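Local coordinates for protein chloramphenicol acetyltransferase (Bacteroides thetaiotaomicron, PDB 2I9D) that probably transfers an acetyl group from acetyl-CoA to a hydroxyl of chloramphenicol, as other enzymes of its family do, at residues Arg15-Asn18 against Phe19-Phe22; Thr113-Gln116 against Glu117-Ile121; Phe208-Lys211 against Val212-Leu216. All blocks are in the same frame, centred on the assembly; numbering follows the deposited sequence.

Contact 1: residues Arg15-Asn18 against Phe19-Phe22; sequences RKEN and FNFF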
# COMPACT_ATOMS: atom_id res chain seq x y z
N ARG A 15 -8.92 22.81 10.41
CA ARG A 15 -9.12 21.80 9.36
C ARG A 15 -10.55 21.63 8.89
O ARG A 15 -10.86 20.67 8.18
CB ARG A 15 -8.55 20.44 9.77
CG ARG A 15 -7.04 20.39 9.91
CD ARG A 15 -6.58 18.94 10.14
NE ARG A 15 -6.76 18.11 8.95
CZ ARG A 15 -5.90 18.08 7.92
NH1 ARG A 15 -4.82 18.87 7.93
NH2 ARG A 15 -6.13 17.29 6.86
N LYS A 16 -11.43 22.55 9.28
CA LYS A 16 -12.79 22.64 8.74
C LYS A 16 -12.84 22.28 7.25
O LYS A 16 -13.54 21.35 6.84
CB LYS A 16 -13.35 24.05 8.94
CG LYS A 16 -14.72 24.26 8.28
CD LYS A 16 -15.10 25.73 8.13
CE LYS A 16 -16.54 25.84 7.64
NZ LYS A 16 -16.78 27.10 6.89
N GLU A 17 -12.09 23.02 6.45
CA GLU A 17 -12.12 22.87 5.00
C GLU A 17 -11.44 21.58 4.49
O GLU A 17 -11.90 20.97 3.52
CB GLU A 17 -11.52 24.14 4.35
CG GLU A 17 -12.44 25.39 4.46
CD GLU A 17 -13.82 25.17 3.77
OE1 GLU A 17 -13.98 25.65 2.62
OE2 GLU A 17 -14.73 24.51 4.36
N ASN A 18 -10.35 21.19 5.15
CA ASN A 18 -9.68 19.92 4.88
C ASN A 18 -10.64 18.74 5.09
O ASN A 18 -10.77 17.88 4.22
CB ASN A 18 -8.46 19.76 5.79
CG ASN A 18 -7.51 20.95 5.71
OD1 ASN A 18 -6.42 20.85 5.13
ND2 ASN A 18 -7.92 22.07 6.30
N PHE A 19 -11.34 18.74 6.23
CA PHE A 19 -12.31 17.70 6.56
C PHE A 19 -13.54 17.71 5.67
O PHE A 19 -14.02 16.65 5.29
CB PHE A 19 -12.70 17.75 8.04
CG PHE A 19 -13.53 16.56 8.48
CD1 PHE A 19 -12.92 15.41 8.98
CD2 PHE A 19 -14.92 16.59 8.37
CE1 PHE A 19 -13.67 14.31 9.38
CE2 PHE A 19 -15.69 15.49 8.76
CZ PHE A 19 -15.06 14.34 9.26
N ASN A 20 -14.08 18.88 5.34
CA ASN A 20 -15.25 18.93 4.45
C ASN A 20 -14.97 18.49 3.01
O ASN A 20 -15.87 17.96 2.36
CB ASN A 20 -15.95 20.30 4.52
CG ASN A 20 -16.64 20.54 5.88
OD1 ASN A 20 -17.14 19.60 6.51
ND2 ASN A 20 -16.64 21.80 6.35
N PHE A 21 -13.74 18.69 2.55
CA PHE A 21 -13.29 18.17 1.24
C PHE A 21 -13.47 16.65 1.14
O PHE A 21 -14.04 16.14 0.17
CB PHE A 21 -11.83 18.56 1.00
CG PHE A 21 -11.30 18.16 -0.36
CD1 PHE A 21 -11.58 18.92 -1.50
CD2 PHE A 21 -10.48 17.02 -0.48
CE1 PHE A 21 -11.06 18.55 -2.76
CE2 PHE A 21 -9.97 16.64 -1.73
CZ PHE A 21 -10.25 17.40 -2.87
N PHE A 22 -13.05 15.92 2.18
CA PHE A 22 -13.12 14.44 2.16
C PHE A 22 -14.46 13.84 2.66
O PHE A 22 -14.68 12.62 2.51
CB PHE A 22 -11.94 13.81 2.92
CG PHE A 22 -10.59 14.17 2.35
CD1 PHE A 22 -10.15 13.59 1.16
CD2 PHE A 22 -9.76 15.06 3.02
CE1 PHE A 22 -8.89 13.88 0.64
CE2 PHE A 22 -8.50 15.38 2.50
CZ PHE A 22 -8.06 14.78 1.30
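The F22 ring meets the carbonyl of N18 obliquely, CD2 lying 3.2 Å from N18 O, and carries F21 on one face: F21 CD2 stands 3.6 Å above the ring centre, while F22 CE1 lies in plane at the edge of the F21 ring. At the start of the same helix, 16-22, the guanidinium of R15 has N18 CB over one face, near its rim. R15 is the N-cap residue, and its carbonyl takes the F19 amide in a straight bond (N to O 2.8 Å, 173°). N20 N likewise bonds K16 O at 2.9 Å. With chi1 at -69°, N20 CG lies beside its own N, which sets the amide next to that carbonyl and brings ND2 to 3.7 Å from K16 CG, while OD1 takes a hydrogen bond from R23. Were N20 an alanine, R23 would be likely to lose this amide acceptor and K16 CG a neighbour. R15 forms a salt bridge with D201, and its NE bonds G198 O, tying the helix start to the loop between strand 186-196 and helix 202-216. F22 stacks on H197, the predicted proton acceptor, and N18 packs on F100 in strand 100-105 of the second subunit.

Contact 2: residues Thr113-Gln116 against Glu117-Ile121; sequences TFYQ and EARLI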
# COMPACT_ATOMS: atom_id res chain seq x y z
N THR A 113 6.67 2.75 33.50
CA THR A 113 5.29 2.53 33.92
C THR A 113 4.50 1.84 32.80
O THR A 113 3.82 0.83 33.05
CB THR A 113 4.58 3.86 34.30
OG1 THR A 113 5.30 4.49 35.36
CG2 THR A 113 3.14 3.64 34.75
N PHE A 114 4.61 2.38 31.59
CA PHE A 114 3.98 1.76 30.42
C PHE A 114 4.48 0.33 30.24
O PHE A 114 3.69 -0.60 30.11
CB PHE A 114 4.19 2.58 29.13
CG PHE A 114 3.73 1.85 27.88
CD1 PHE A 114 2.41 1.95 27.43
CD2 PHE A 114 4.61 1.02 27.18
CE1 PHE A 114 1.98 1.26 26.29
CE2 PHE A 114 4.19 0.34 26.04
CZ PHE A 114 2.88 0.45 25.59
N TYR A 115 5.80 0.17 30.26
CA TYR A 115 6.43 -1.12 30.05
C TYR A 115 5.90 -2.19 31.00
O TYR A 115 5.52 -3.30 30.57
CB TYR A 115 7.97 -1.05 30.15
CG TYR A 115 8.55 -2.39 29.78
CD1 TYR A 115 8.85 -2.69 28.44
CD2 TYR A 115 8.72 -3.41 30.74
CE1 TYR A 115 9.33 -3.94 28.08
CE2 TYR A 115 9.21 -4.68 30.38
CZ TYR A 115 9.51 -4.93 29.05
OH TYR A 115 9.98 -6.16 28.65
N GLN A 116 5.88 -1.87 32.30
CA GLN A 116 5.54 -2.87 33.32
C GLN A 116 4.04 -3.18 33.32
O GLN A 116 3.67 -4.34 33.50
CB GLN A 116 6.15 -2.53 34.70
CG GLN A 116 5.30 -1.72 35.69
CD GLN A 116 6.07 -1.34 36.98
OE1 GLN A 116 6.96 -2.09 37.45
NE2 GLN A 116 5.74 -0.18 37.56
N GLU A 117 3.19 -2.18 33.08
CA GLU A 117 1.77 -2.47 32.87
C GLU A 117 1.54 -3.32 31.62
O GLU A 117 0.73 -4.25 31.65
CB GLU A 117 0.89 -1.22 32.85
CG GLU A 117 -0.20 -1.22 33.96
CD GLU A 117 -1.55 -1.85 33.52
OE1 GLU A 117 -2.52 -1.09 33.27
OE2 GLU A 117 -1.63 -3.11 33.43
N ALA A 118 2.27 -3.02 30.54
CA ALA A 118 2.23 -3.83 29.30
C ALA A 118 2.53 -5.29 29.54
O ALA A 118 1.82 -6.17 29.05
CB ALA A 118 3.17 -3.26 28.21
N ARG A 119 3.58 -5.53 30.31
CA ARG A 119 4.08 -6.86 30.60
C ARG A 119 3.07 -7.69 31.39
O ARG A 119 2.84 -8.86 31.08
CB ARG A 119 5.42 -6.76 31.35
CG ARG A 119 6.36 -7.94 31.15
CD ARG A 119 6.40 -8.80 32.42
NE ARG A 119 7.67 -9.53 32.55
CZ ARG A 119 8.78 -9.03 33.11
NH1 ARG A 119 8.79 -7.79 33.62
NH2 ARG A 119 9.87 -9.78 33.17
N LEU A 120 2.44 -7.06 32.38
CA LEU A 120 1.41 -7.70 33.18
C LEU A 120 0.19 -8.08 32.33
O LEU A 120 -0.36 -9.18 32.48
CB LEU A 120 0.99 -6.78 34.36
CG LEU A 120 2.11 -6.38 35.34
CD1 LEU A 120 1.73 -5.16 36.22
CD2 LEU A 120 2.64 -7.58 36.21
N ILE A 121 -0.23 -7.16 31.45
CA ILE A 121 -1.31 -7.43 30.50
C ILE A 121 -1.00 -8.64 29.61
O ILE A 121 -1.84 -9.54 29.46
CB ILE A 121 -1.67 -6.18 29.64
CG1 ILE A 121 -2.43 -5.14 30.47
CG2 ILE A 121 -2.54 -6.55 28.44
CD1 ILE A 121 -2.23 -3.71 30.01
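From T113 to L120 the backbone runs as regular alpha-helix, part of helix 111-124, in which each carbonyl of T113-Q116 takes the amide four residues on. E117 N to T113 O measures 3.1 Å and A118 N to F114 O 2.8 Å; R119 N and L120 N continue the series to Y115 O and Q116 O. This helix packs on helix 52-66 and strand 100-105 in the alpha/beta fold of the chloramphenicol acetyltransferase family. F114, Y115 and A118 form its buried side. A118 CB sits obliquely to the F114 ring, 4.3 Å from CE2, and the same methyl packs on L54 of helix 52-66 and F105 of strand 100-105, while F114 meets Y58 and L61. Y115 has CG anti to its N (chi1 -174°), which sends the ring outward with a lean toward the next turn, CE2 ending 4.4 Å from R119 CG, again at an oblique approach. Its OH goes on to bond S51 N. Q116, R119 and L120 make up the exposed side. There L120, with chi1 at -59°, turns its branch back over the preceding turn: CG comes to 3.2 Å, and CD1 to 3.4 Å, from Q116 O.

Contact 3: residues Phe208-Lys211 against Val212-Leu216; sequences FYKK and VEDFL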
# COMPACT_ATOMS: atom_id res chain seq x y z
N PHE A 208 5.06 12.47 12.59
CA PHE A 208 4.86 11.15 13.24
C PHE A 208 6.08 10.24 13.12
O PHE A 208 6.62 9.79 14.12
CB PHE A 208 3.61 10.45 12.70
CG PHE A 208 3.32 9.14 13.37
CD1 PHE A 208 2.55 9.10 14.53
CD2 PHE A 208 3.80 7.95 12.82
CE1 PHE A 208 2.26 7.89 15.14
CE2 PHE A 208 3.53 6.73 13.42
CZ PHE A 208 2.76 6.70 14.60
N TYR A 209 6.51 9.98 11.89
CA TYR A 209 7.66 9.13 11.65
C TYR A 209 8.99 9.67 12.24
O TYR A 209 9.78 8.90 12.81
CB TYR A 209 7.80 8.84 10.14
CG TYR A 209 6.82 7.81 9.62
CD1 TYR A 209 5.73 8.18 8.82
CD2 TYR A 209 6.98 6.44 9.93
CE1 TYR A 209 4.84 7.23 8.34
CE2 TYR A 209 6.08 5.49 9.45
CZ TYR A 209 5.02 5.89 8.66
OH TYR A 209 4.14 4.95 8.17
N LYS A 210 9.22 10.98 12.08
CA LYS A 210 10.36 11.64 12.72
C LYS A 210 10.32 11.34 14.22
O LYS A 210 11.31 10.86 14.78
CB LYS A 210 10.33 13.16 12.45
CG LYS A 210 11.48 13.94 13.05
CD LYS A 210 12.81 13.59 12.36
CE LYS A 210 14.04 14.30 13.01
NZ LYS A 210 15.33 13.82 12.37
N LYS A 211 9.17 11.58 14.83
CA LYS A 211 8.96 11.34 16.26
C LYS A 211 9.19 9.88 16.70
O LYS A 211 9.90 9.63 17.66
CB LYS A 211 7.58 11.84 16.64
CG LYS A 211 7.41 12.18 18.12
CD LYS A 211 6.05 12.84 18.38
CE LYS A 211 6.10 14.37 18.26
NZ LYS A 211 6.73 14.97 19.47
N VAL A 212 8.62 8.91 15.98
CA VAL A 212 8.86 7.49 16.28
C VAL A 212 10.35 7.12 16.19
O VAL A 212 10.89 6.45 17.08
CB VAL A 212 8.03 6.56 15.36
CG1 VAL A 212 8.47 5.08 15.48
CG2 VAL A 212 6.56 6.72 15.66
N GLU A 213 11.01 7.55 15.12
CA GLU A 213 12.43 7.26 14.94
C GLU A 213 13.30 7.86 16.06
O GLU A 213 14.16 7.17 16.59
CB GLU A 213 12.92 7.72 13.56
CG GLU A 213 14.37 7.33 13.28
CD GLU A 213 14.78 7.65 11.87
OE1 GLU A 213 15.07 8.83 11.60
OE2 GLU A 213 14.81 6.74 11.02
N ASP A 214 13.05 9.12 16.43
CA ASP A 214 13.73 9.75 17.56
C ASP A 214 13.72 8.88 18.82
O ASP A 214 14.74 8.81 19.50
CB ASP A 214 13.18 11.16 17.90
CG ASP A 214 13.52 12.23 16.83
OD1 ASP A 214 14.39 11.97 15.95
OD2 ASP A 214 12.89 13.33 16.87
N PHE A 215 12.59 8.23 19.13
CA PHE A 215 12.49 7.39 20.33
C PHE A 215 13.27 6.10 20.18
O PHE A 215 13.72 5.52 21.17
CB PHE A 215 11.02 7.02 20.69
CG PHE A 215 10.09 8.20 20.96
CD1 PHE A 215 10.42 9.19 21.90
CD2 PHE A 215 8.85 8.29 20.31
CE1 PHE A 215 9.54 10.28 22.15
CE2 PHE A 215 7.97 9.36 20.55
CZ PHE A 215 8.32 10.36 21.47
N LEU A 216 13.45 5.66 18.93
CA LEU A 216 14.04 4.34 18.64
C LEU A 216 15.56 4.29 18.27
O LEU A 216 16.19 3.26 18.53
CB LEU A 216 13.17 3.57 17.64
CG LEU A 216 11.72 3.26 18.04
CD1 LEU A 216 10.96 2.67 16.85
CD2 LEU A 216 11.63 2.32 19.25
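V212 CG2 lies over one face of the F208 ring, 4.1 Å from its centroid and 23° off the normal, a CH-pi contact displaced toward CE2. F208 reaches this methyl with CG anti to its N (chi1 -177°), and the backbone bond from V212 N to F208 O (2.9 Å) holds the two one turn apart. One turn further on, K211 and F215 run side by side: K211 CG is 3.8 Å from F215 CE2, and K211 O stands over a face of that ring, 3.1 Å from CD2. The bond from F215 N to the same oxygen is weak. F208 and V212 lie on the buried side of the amphipathic helix 202-216, K211 and F215 at its margin; F208, V212 and F215 press on helix 52-66, and K211 NZ makes a salt bridge with E66. Y209 and E213 face strand 29-37 instead; Y209 OH bonds I191 O and E213 OE2 bonds E37 N. Toward solvent the fit is looser. K210 and D214 are exposed, and although D214 N bonds K210 O (3.0 Å), their charged ends stop short of a salt bridge, with K210 NZ 4.1 Å from D214 OD1.

Overall arrangement
The three contacts are short helical stretches of about two turns, set apart in the chain, none touching another. Contacts 2 and 3 lie nearest, with centres about 21 Å apart and nearest atoms about 10 Å; helix 52-66 joins them, offering L54, Y58 and L61 to contact 2 and A59, A63 and E66 to contact 3. Contact 1 is remote, its centre about 27 Å from contact 3 and about 38 Å from contact 2, across the chain's centre. It alone reaches the predicted active site, the F22 side chain being about 3 Å from that of H197. Strand 100-105 appears on both sides of a subunit boundary: F105 packs on contact 2 of its own chain, whereas F100 of the second subunit packs on contact 1.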